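Local coordinates for transcriptional regulator (Aquifex aeolicus, PDB 2EH3), which probably binds DNA through a helix-turn-helix domain and regulates transcription, as a TetR/AcrR-family protein, at residues 12-16 with 89-93; 81-85 with 155-161; 141-145 with 163-168. One frame throughout, in Å; residues are numbered along the deposited sequence.

Interaction 1: residues 12-16 with 89-93; sequences KELFF and KVVYI
Phe16 fits between Lys89 and Tyr92, two residues three places apart on the facing helix. Its CG stands anti to its own backbone N (chi1 173°), and that torsion carries the ring across to helix 88-99. Lys89 CG lies almost directly over one face, 3.8 Å from the centroid of the Phe16 ring, a CH-pi contact. The CD1-CE1 edge of the same ring points at the face of Tyr92, giving a T-shaped pair with planes at 74° and centroids of the Phe16 and Tyr92 rings 5.1 Å apart. Packing is also close on the inner side of the interface. There Ile93 CD1 lies 3.5 Å from Lys12 O and also touches Phe15 CB, while Lys12 CD presses against Val90 CG2 at 3.5 Å, closer than carbons usually come.

On the Glu13 side the carboxylate lies along the Lys89 chain, but the charges themselves are loosely paired. Lys89 bends at its last torsion and brings NZ back beside the face of Phe16, beyond the rim near CE2. From here its charge meets Glu13 only at long range, with Glu13 OE1 and Lys89 NZ 4.0 Å apart. A water closes the gap, donating to Glu13 OE1 at 2.7 Å and accepting from Lys89 NZ at 2.8 Å. Polar ends elsewhere are held by other partners: Lys12 NZ pairs with Glu9, and the Tyr92 hydroxyl is hydrogen-bonded to Arg105 of the second subunit.

The short helical segments cross at 51°, joining the first helix of the DNA-binding region to the C-terminal domain. Helix 46-67 flanks both, touching Lys12, Phe15 and Val90, while Tyr92 also packs on Ile151 of helix 131-152.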
loop_
_atom_site.group_PDB
_atom_site.type_symbol
_atom_site.label_atom_id
_atom_site.label_comp_id
_atom_site.label_asym_id
_atom_site.label_seq_id
_atom_site.Cartn_x
_atom_site.Cartn_y
_atom_site.Cartn_z
ATOM N N LYS A 12 6.677 -16.394 -12.266
ATOM C CA LYS A 12 6.370 -15.886 -10.919
ATOM C C LYS A 12 7.657 -15.813 -10.121
ATOM O O LYS A 12 7.899 -14.838 -9.398
ATOM C CB LYS A 12 5.354 -16.794 -10.201
ATOM C CG LYS A 12 3.929 -16.567 -10.639
ATOM C CD LYS A 12 2.924 -17.347 -9.782
ATOM C CE LYS A 12 2.950 -18.808 -10.120
ATOM N NZ LYS A 12 1.654 -19.467 -9.729
ATOM N N GLU A 13 8.504 -16.833 -10.262
ATOM C CA GLU A 13 9.768 -16.835 -9.542
ATOM C C GLU A 13 10.682 -15.688 -9.966
ATOM O O GLU A 13 11.184 -14.956 -9.097
ATOM C CB GLU A 13 10.503 -18.168 -9.755
ATOM C CG GLU A 13 9.959 -19.296 -8.883
ATOM C CD GLU A 13 9.930 -18.909 -7.408
ATOM O OE1 GLU A 13 10.919 -18.293 -6.929
ATOM O OE2 GLU A 13 8.925 -19.225 -6.733
ATOM N N LEU A 14 10.882 -15.518 -11.271
ATOM C CA LEU A 14 11.759 -14.452 -11.741
ATOM C C LEU A 14 11.197 -13.061 -11.444
ATOM O O LEU A 14 11.942 -12.183 -11.045
ATOM C CB LEU A 14 12.052 -14.584 -13.243
ATOM C CG LEU A 14 12.863 -15.833 -13.566
ATOM C CD1 LEU A 14 13.140 -15.841 -15.048
ATOM C CD2 LEU A 14 14.163 -15.866 -12.735
ATOM N N PHE A 15 9.894 -12.848 -11.649
ATOM C CA PHE A 15 9.319 -11.527 -11.357
ATOM C C PHE A 15 9.452 -11.213 -9.861
ATOM O O PHE A 15 9.687 -10.064 -9.483
ATOM C CB PHE A 15 7.840 -11.457 -11.745
ATOM C CG PHE A 15 7.572 -11.557 -13.230
ATOM C CD1 PHE A 15 8.565 -11.280 -14.175
ATOM C CD2 PHE A 15 6.296 -11.894 -13.682
ATOM C CE1 PHE A 15 8.274 -11.330 -15.557
ATOM C CE2 PHE A 15 6.001 -11.945 -15.061
ATOM C CZ PHE A 15 6.994 -11.658 -15.994
ATOM N N PHE A 16 9.252 -12.216 -9.003
ATOM C CA PHE A 16 9.389 -12.039 -7.559
ATOM C C PHE A 16 10.827 -11.645 -7.220
ATOM O O PHE A 16 11.077 -10.691 -6.475
ATOM C CB PHE A 16 9.023 -13.343 -6.830
ATOM C CG PHE A 16 9.281 -13.315 -5.347
ATOM C CD1 PHE A 16 8.523 -12.508 -4.514
ATOM C CD2 PHE A 16 10.295 -14.090 -4.792
ATOM C CE1 PHE A 16 8.768 -12.468 -3.143
ATOM C CE2 PHE A 16 10.544 -14.061 -3.432
ATOM C CZ PHE A 16 9.781 -13.249 -2.602
ATOM N N LYS A 89 4.291 -14.681 -3.169
ATOM C CA LYS A 89 5.131 -14.202 -4.272
ATOM C C LYS A 89 4.284 -13.391 -5.240
ATOM O O LYS A 89 4.727 -12.370 -5.779
ATOM C CB LYS A 89 5.820 -15.391 -4.972
ATOM C CG LYS A 89 6.919 -16.004 -4.090
ATOM C CD LYS A 89 7.650 -17.129 -4.808
ATOM C CE LYS A 89 8.598 -17.862 -3.860
ATOM N NZ LYS A 89 9.709 -17.001 -3.391
ATOM N N VAL A 90 3.039 -13.816 -5.455
ATOM C CA VAL A 90 2.169 -13.080 -6.350
ATOM C C VAL A 90 1.722 -11.779 -5.679
ATOM O O VAL A 90 1.556 -10.774 -6.356
ATOM C CB VAL A 90 0.955 -13.940 -6.772
ATOM C CG1 VAL A 90 0.009 -13.139 -7.666
ATOM C CG2 VAL A 90 1.450 -15.191 -7.494
ATOM N N VAL A 91 1.538 -11.802 -4.356
ATOM C CA VAL A 91 1.157 -10.595 -3.648
ATOM C C VAL A 91 2.269 -9.566 -3.823
ATOM O O VAL A 91 2.000 -8.391 -4.041
ATOM C CB VAL A 91 0.931 -10.876 -2.137
ATOM C CG1 VAL A 91 0.756 -9.555 -1.385
ATOM C CG2 VAL A 91 -0.302 -11.762 -1.961
ATOM N N TYR A 92 3.523 -10.017 -3.749
ATOM C CA TYR A 92 4.668 -9.128 -3.916
ATOM C C TYR A 92 4.657 -8.539 -5.343
ATOM O O TYR A 92 4.826 -7.323 -5.538
ATOM C CB TYR A 92 5.936 -9.942 -3.619
ATOM C CG TYR A 92 7.187 -9.142 -3.515
ATOM C CD1 TYR A 92 7.852 -8.730 -4.667
ATOM C CD2 TYR A 92 7.711 -8.790 -2.276
ATOM C CE1 TYR A 92 9.012 -7.985 -4.586
ATOM C CE2 TYR A 92 8.864 -8.048 -2.179
ATOM C CZ TYR A 92 9.510 -7.648 -3.333
ATOM O OH TYR A 92 10.655 -6.898 -3.236
ATOM N N ILE A 93 4.423 -9.380 -6.354
ATOM C CA ILE A 93 4.368 -8.911 -7.744
ATOM C C ILE A 93 3.213 -7.903 -7.925
ATOM O O ILE A 93 3.346 -6.852 -8.576
ATOM C CB ILE A 93 4.192 -10.150 -8.680
ATOM C CG1 ILE A 93 5.478 -10.993 -8.640
ATOM C CG2 ILE A 93 3.880 -9.704 -10.126
ATOM C CD1 ILE A 93 5.307 -12.443 -9.207
HETATM O O HOH W 1 12.136 -17.117 -4.762
#

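Interaction 2: residues 81-85 with 155-161; sequences LEVLY and RELPFLK. With MG (magnesium ion), chain C.
One of the two magnesium sites of the chain lies at this crossing of helices 73-86 and 157-171, where Glu82 meets Lys161. Glu82 OE2 binds the metal at 2.5 Å, and Glu78, one turn earlier, supplies a second carboxylate oxygen. The same Glu82 OE2 takes a hydrogen bond from Lys161 NZ at 2.8 Å, on the lone pair directed away from OE1. A water on the magnesium donates to Glu82 OE1 at 2.7 Å, tying down the other end of the carboxylate.

Next to the charged groups, Leu81 CD2 packs on Lys161 CG at 3.6 Å. Leu157 CB sits over the centre of the Tyr85 ring, 3.8 Å from its centroid in a CH-pi contact, and Leu157 CD1 reaches back over CG. Tyr85, with CG anti to the backbone N (chi1 -167°), extends its hydroxyl to donate to Arg155 O at 2.8 Å, 20° from the carbonyl plane, just ahead of the N-cap residue Glu156.

With a magnesium ion and an ammonium group on one oxygen, Glu82 is likely to remain ionised, and Lys161 probably offsets part of the negative charge gathered by the two carboxylates.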
loop_
_atom_site.group_PDB
_atom_site.type_symbol
_atom_site.label_atom_id
_atom_site.label_comp_id
_atom_site.label_asym_id
_atom_site.label_seq_id
_atom_site.Cartn_x
_atom_site.Cartn_y
_atom_site.Cartn_z
ATOM N N LEU A 81 -6.486 -14.853 4.505
ATOM C CA LEU A 81 -5.086 -14.647 4.860
ATOM C C LEU A 81 -4.239 -15.868 4.510
ATOM O O LEU A 81 -3.123 -15.729 4.022
ATOM C CB LEU A 81 -4.966 -14.329 6.357
ATOM C CG LEU A 81 -3.538 -14.297 6.930
ATOM C CD1 LEU A 81 -2.690 -13.214 6.293
ATOM C CD2 LEU A 81 -3.635 -14.073 8.450
ATOM N N GLU A 82 -4.762 -17.072 4.729
ATOM C CA GLU A 82 -3.974 -18.245 4.407
ATOM C C GLU A 82 -3.645 -18.305 2.905
ATOM O O GLU A 82 -2.506 -18.603 2.531
ATOM C CB GLU A 82 -4.722 -19.500 4.849
ATOM C CG GLU A 82 -4.715 -19.678 6.359
ATOM C CD GLU A 82 -5.751 -20.664 6.830
ATOM O OE1 GLU A 82 -6.603 -21.057 6.002
ATOM O OE2 GLU A 82 -5.764 -21.041 8.036
ATOM N N VAL A 83 -4.636 -18.014 2.059
ATOM C CA VAL A 83 -4.411 -18.027 0.613
ATOM C C VAL A 83 -3.427 -16.933 0.229
ATOM O O VAL A 83 -2.499 -17.197 -0.528
ATOM C CB VAL A 83 -5.730 -17.851 -0.166
ATOM C CG1 VAL A 83 -5.449 -17.560 -1.661
ATOM C CG2 VAL A 83 -6.571 -19.125 0.003
ATOM N N LEU A 84 -3.606 -15.716 0.743
ATOM C CA LEU A 84 -2.652 -14.666 0.392
ATOM C C LEU A 84 -1.227 -15.063 0.799
ATOM O O LEU A 84 -0.267 -14.789 0.069
ATOM C CB LEU A 84 -3.022 -13.353 1.055
ATOM C CG LEU A 84 -4.350 -12.729 0.617
ATOM C CD1 LEU A 84 -4.658 -11.510 1.482
ATOM C CD2 LEU A 84 -4.271 -12.343 -0.852
ATOM N N TYR A 85 -1.085 -15.714 1.966
ATOM C CA TYR A 85 0.233 -16.113 2.444
ATOM C C TYR A 85 0.835 -17.174 1.523
ATOM O O TYR A 85 2.013 -17.090 1.182
ATOM C CB TYR A 85 0.150 -16.636 3.892
ATOM C CG TYR A 85 1.500 -16.764 4.558
ATOM C CD1 TYR A 85 2.064 -15.682 5.254
ATOM C CD2 TYR A 85 2.230 -17.937 4.445
ATOM C CE1 TYR A 85 3.356 -15.776 5.834
ATOM C CE2 TYR A 85 3.527 -18.045 5.013
ATOM C CZ TYR A 85 4.065 -16.960 5.700
ATOM O OH TYR A 85 5.313 -17.066 6.260
ATOM N N ARG A 155 7.345 -12.672 8.162
ATOM C CA ARG A 155 7.037 -13.390 9.383
ATOM C C ARG A 155 6.327 -14.672 8.967
ATOM O O ARG A 155 5.816 -14.778 7.836
ATOM C CB ARG A 155 6.096 -12.574 10.288
ATOM C CG ARG A 155 6.657 -11.222 10.723
ATOM C CD ARG A 155 7.979 -11.376 11.478
ATOM N NE ARG A 155 7.818 -12.243 12.650
ATOM C CZ ARG A 155 7.439 -11.825 13.862
ATOM N NH1 ARG A 155 7.198 -10.537 14.099
ATOM N NH2 ARG A 155 7.250 -12.718 14.833
ATOM N N GLU A 156 6.279 -15.632 9.888
ATOM C CA GLU A 156 5.608 -16.902 9.637
ATOM C C GLU A 156 4.095 -16.680 9.784
ATOM O O GLU A 156 3.629 -15.799 10.525
ATOM C CB GLU A 156 6.058 -17.978 10.632
ATOM C CG GLU A 156 7.521 -18.398 10.499
ATOM C CD GLU A 156 7.914 -19.438 11.539
ATOM O OE1 GLU A 156 7.253 -20.500 11.606
ATOM O OE2 GLU A 156 8.884 -19.204 12.294
ATOM N N LEU A 157 3.333 -17.513 9.104
ATOM C CA LEU A 157 1.867 -17.413 9.117
ATOM C C LEU A 157 1.193 -17.400 10.498
ATOM O O LEU A 157 0.220 -16.659 10.703
ATOM C CB LEU A 157 1.279 -18.536 8.240
ATOM C CG LEU A 157 -0.250 -18.617 8.107
ATOM C CD1 LEU A 157 -0.823 -17.270 7.544
ATOM C CD2 LEU A 157 -0.593 -19.805 7.179
ATOM N N PRO A 158 1.678 -18.204 11.463
ATOM C CA PRO A 158 1.007 -18.158 12.766
ATOM C C PRO A 158 0.954 -16.770 13.402
ATOM O O PRO A 158 -0.027 -16.414 14.068
ATOM C CB PRO A 158 1.810 -19.161 13.606
ATOM C CG PRO A 158 2.213 -20.193 12.558
ATOM C CD PRO A 158 2.637 -19.314 11.392
ATOM N N PHE A 159 2.025 -16.002 13.226
ATOM C CA PHE A 159 2.071 -14.662 13.764
ATOM C C PHE A 159 0.995 -13.791 13.108
ATOM O O PHE A 159 0.278 -13.067 13.783
ATOM C CB PHE A 159 3.449 -14.031 13.515
ATOM C CG PHE A 159 3.537 -12.602 13.954
ATOM C CD1 PHE A 159 3.687 -12.288 15.304
ATOM C CD2 PHE A 159 3.456 -11.565 13.031
ATOM C CE1 PHE A 159 3.756 -10.966 15.729
ATOM C CE2 PHE A 159 3.522 -10.223 13.445
ATOM C CZ PHE A 159 3.674 -9.929 14.792
ATOM N N LEU A 160 0.907 -13.854 11.779
ATOM C CA LEU A 160 -0.099 -13.045 11.094
ATOM C C LEU A 160 -1.505 -13.463 11.497
ATOM O O LEU A 160 -2.371 -12.607 11.708
ATOM C CB LEU A 160 0.054 -13.131 9.558
ATOM C CG LEU A 160 1.169 -12.211 9.067
ATOM C CD1 LEU A 160 2.446 -13.002 8.997
ATOM C CD2 LEU A 160 0.811 -11.599 7.721
ATOM N N LYS A 161 -1.742 -14.767 11.629
ATOM C CA LYS A 161 -3.058 -15.226 12.026
ATOM C C LYS A 161 -3.446 -14.777 13.417
ATOM O O LYS A 161 -4.601 -14.428 13.650
ATOM C CB LYS A 161 -3.143 -16.733 11.871
ATOM C CG LYS A 161 -3.228 -17.044 10.393
ATOM C CD LYS A 161 -3.061 -18.481 10.099
ATOM C CE LYS A 161 -4.089 -19.301 10.777
ATOM N NZ LYS A 161 -3.933 -20.654 10.160
HETATM MG MG MG C . -7.271 -22.534 9.341
HETATM O O HOH W 2 -8.666 -21.553 7.714
#

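Interaction 3: residues 141-145 with 163-168; sequences FLRQL and KLREGL
The Phe141 ring reaches helix 157-171 edge first, with Lys163 O and Leu164 O at its rim, both near the ring plane. Phe141 CZ is 3.4 Å from Lys163 O, and CE2 is 3.8 Å from Leu164 O. Over one face, displaced toward the rim, lies CD1 of Leu145, one turn further along the same helix. Gly167 CA approaches obliquely, 3.7 Å from Phe141 CE2. With no side chain between them, the Gly167 backbone lies directly against the ring. A trans chi1 of 173° swings the phenyl group of Phe141 out toward the backbone of residues 163-167.

The two short helical segments run nearly antiparallel, at 155°, with their axes 10.9 Å apart. They belong to helices 131-152 and 157-171, the last two of the chain; in TetR-family regulators such a pair commonly joins its counterpart in the partner subunit as a four-helix bundle. Here too the second subunit is close: its Glu136 packs on Phe141.

Aliphatic branches add to the packing of the ring. Leu164 CD1 lies 3.9 Å from Phe141 CE2, and Leu145 CD1 rests 4.0 Å from Leu164 CB. The two methyls of Leu145 part ways: CD1 lies against Phe141 and Leu164, CD2 against Lys163 CB at 3.9 Å. An alanine in place of Phe141 would likely open a gap against Gly167 and leave the Leu164 and Leu145 methyls without the ring they pack on. Leu164 also touches Leu81 and Leu168 touches Leu77, both on helix 73-86. Beyond CB, the Lys163 chain bends twice and turns from the contact to form a salt bridge with Glu136 of the second subunit.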
loop_
_atom_site.group_PDB
_atom_site.type_symbol
_atom_site.label_atom_id
_atom_site.label_comp_id
_atom_site.label_asym_id
_atom_site.label_seq_id
_atom_site.Cartn_x
_atom_site.Cartn_y
_atom_site.Cartn_z
ATOM N N PHE A 141 -6.929 -3.285 7.274
ATOM C CA PHE A 141 -6.188 -4.004 8.309
ATOM C C PHE A 141 -5.422 -5.185 7.709
ATOM O O PHE A 141 -4.245 -5.384 8.017
ATOM C CB PHE A 141 -7.211 -4.442 9.376
ATOM C CG PHE A 141 -6.669 -5.348 10.462
ATOM C CD1 PHE A 141 -5.456 -5.084 11.103
ATOM C CD2 PHE A 141 -7.433 -6.443 10.886
ATOM C CE1 PHE A 141 -5.014 -5.909 12.169
ATOM C CE2 PHE A 141 -7.002 -7.247 11.936
ATOM C CZ PHE A 141 -5.791 -6.973 12.578
ATOM N N LEU A 142 -6.073 -5.949 6.841
ATOM C CA LEU A 142 -5.412 -7.106 6.230
ATOM C C LEU A 142 -4.234 -6.615 5.399
ATOM O O LEU A 142 -3.145 -7.200 5.452
ATOM C CB LEU A 142 -6.416 -7.866 5.374
ATOM C CG LEU A 142 -5.978 -9.140 4.669
ATOM C CD1 LEU A 142 -5.498 -10.164 5.691
ATOM C CD2 LEU A 142 -7.173 -9.663 3.874
ATOM N N ARG A 143 -4.419 -5.531 4.648
ATOM C CA ARG A 143 -3.320 -5.005 3.835
ATOM C C ARG A 143 -2.151 -4.513 4.720
ATOM O O ARG A 143 -0.986 -4.768 4.405
ATOM C CB ARG A 143 -3.882 -3.944 2.886
ATOM C CG ARG A 143 -4.871 -4.644 1.916
ATOM C CD ARG A 143 -5.722 -3.686 1.090
ATOM N NE ARG A 143 -4.956 -3.019 0.041
ATOM C CZ ARG A 143 -5.442 -2.045 -0.722
ATOM N NH1 ARG A 143 -6.677 -1.627 -0.547
ATOM N NH2 ARG A 143 -4.704 -1.507 -1.676
ATOM N N GLN A 144 -2.456 -3.879 5.860
ATOM C CA GLN A 144 -1.436 -3.410 6.804
ATOM C C GLN A 144 -0.619 -4.627 7.282
ATOM O O GLN A 144 0.616 -4.595 7.318
ATOM C CB GLN A 144 -2.102 -2.729 8.014
ATOM C CG GLN A 144 -1.194 -2.381 9.206
ATOM C CD GLN A 144 -0.497 -1.032 9.085
ATOM O OE1 GLN A 144 -0.880 -0.191 8.276
ATOM N NE2 GLN A 144 0.514 -0.814 9.915
ATOM N N LEU A 145 -1.309 -5.710 7.631
ATOM C CA LEU A 145 -0.586 -6.896 8.102
ATOM C C LEU A 145 0.276 -7.517 7.022
ATOM O O LEU A 145 1.395 -7.966 7.297
ATOM C CB LEU A 145 -1.549 -7.960 8.627
ATOM C CG LEU A 145 -2.430 -7.599 9.820
ATOM C CD1 LEU A 145 -3.327 -8.821 10.090
ATOM C CD2 LEU A 145 -1.593 -7.234 11.035
ATOM N N LYS A 163 -2.418 -11.985 14.890
ATOM C CA LYS A 163 -2.743 -10.573 14.747
ATOM C C LYS A 163 -4.124 -10.370 14.135
ATOM O O LYS A 163 -4.913 -9.560 14.609
ATOM C CB LYS A 163 -1.700 -9.878 13.858
ATOM C CG LYS A 163 -0.283 -9.988 14.414
ATOM C CD LYS A 163 -0.082 -9.058 15.579
ATOM C CE LYS A 163 0.435 -7.721 15.090
ATOM N NZ LYS A 163 0.650 -6.797 16.234
ATOM N N LEU A 164 -4.406 -11.101 13.067
ATOM C CA LEU A 164 -5.712 -10.963 12.393
ATOM C C LEU A 164 -6.835 -11.372 13.341
ATOM O O LEU A 164 -7.824 -10.662 13.494
ATOM C CB LEU A 164 -5.748 -11.860 11.131
ATOM C CG LEU A 164 -7.077 -11.779 10.394
ATOM C CD1 LEU A 164 -7.199 -10.435 9.699
ATOM C CD2 LEU A 164 -7.109 -12.852 9.321
ATOM N N ARG A 165 -6.682 -12.528 13.982
ATOM C CA ARG A 165 -7.692 -13.031 14.912
ATOM C C ARG A 165 -8.037 -12.009 15.996
ATOM O O ARG A 165 -9.224 -11.735 16.256
ATOM C CB ARG A 165 -7.192 -14.335 15.570
ATOM C CG ARG A 165 -8.158 -14.925 16.589
ATOM C CD ARG A 165 -7.587 -16.184 17.232
ATOM N NE ARG A 165 -6.647 -16.841 16.334
ATOM C CZ ARG A 165 -5.357 -17.043 16.599
ATOM N NH1 ARG A 165 -4.822 -16.649 17.765
ATOM N NH2 ARG A 165 -4.594 -17.615 15.681
ATOM N N GLU A 166 -7.022 -11.428 16.629
ATOM C CA GLU A 166 -7.310 -10.464 17.681
ATOM C C GLU A 166 -7.972 -9.204 17.179
ATOM O O GLU A 166 -8.875 -8.681 17.837
ATOM C CB GLU A 166 -6.036 -10.153 18.468
ATOM C CG GLU A 166 -5.668 -11.318 19.410
ATOM C CD GLU A 166 -6.842 -11.776 20.297
ATOM O OE1 GLU A 166 -7.368 -10.947 21.084
ATOM O OE2 GLU A 166 -7.238 -12.973 20.209
ATOM N N GLY A 167 -7.551 -8.735 16.010
ATOM C CA GLY A 167 -8.147 -7.529 15.465
ATOM C C GLY A 167 -9.578 -7.749 15.037
ATOM O O GLY A 167 -10.408 -6.867 15.268
ATOM N N LEU A 168 -9.887 -8.904 14.442
ATOM C CA LEU A 168 -11.259 -9.177 14.022
ATOM C C LEU A 168 -12.165 -9.365 15.225
ATOM O O LEU A 168 -13.315 -8.940 15.201
ATOM C CB LEU A 168 -11.320 -10.392 13.104
ATOM C CG LEU A 168 -10.590 -10.187 11.780
ATOM C CD1 LEU A 168 -10.845 -11.431 10.968
ATOM C CD2 LEU A 168 -11.051 -8.932 11.015
#

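The three contacts run from the junction with the DNA-binding region into the C-terminal domain, and the second subunit reaches interactions 1 and 3. The centres of interactions 1 and 2 lie about 17 Å apart, and those of interactions 2 and 3 about 10 Å. Helices 73-86 and 88-99, consecutive in the chain, connect the first two, and Val91 meets Leu84 between them. Interactions 2 and 3 share helix 157-171 and a cluster of leucines, in which Leu81 touches both Leu164 and Leu142. Along the sequence, interaction 2 alternates with each of the others, whereas interaction 1 closes before interaction 3 opens. The C-terminal domain thus carries the helix 3-18 junction, a magnesium site and much of the contact with the second subunit.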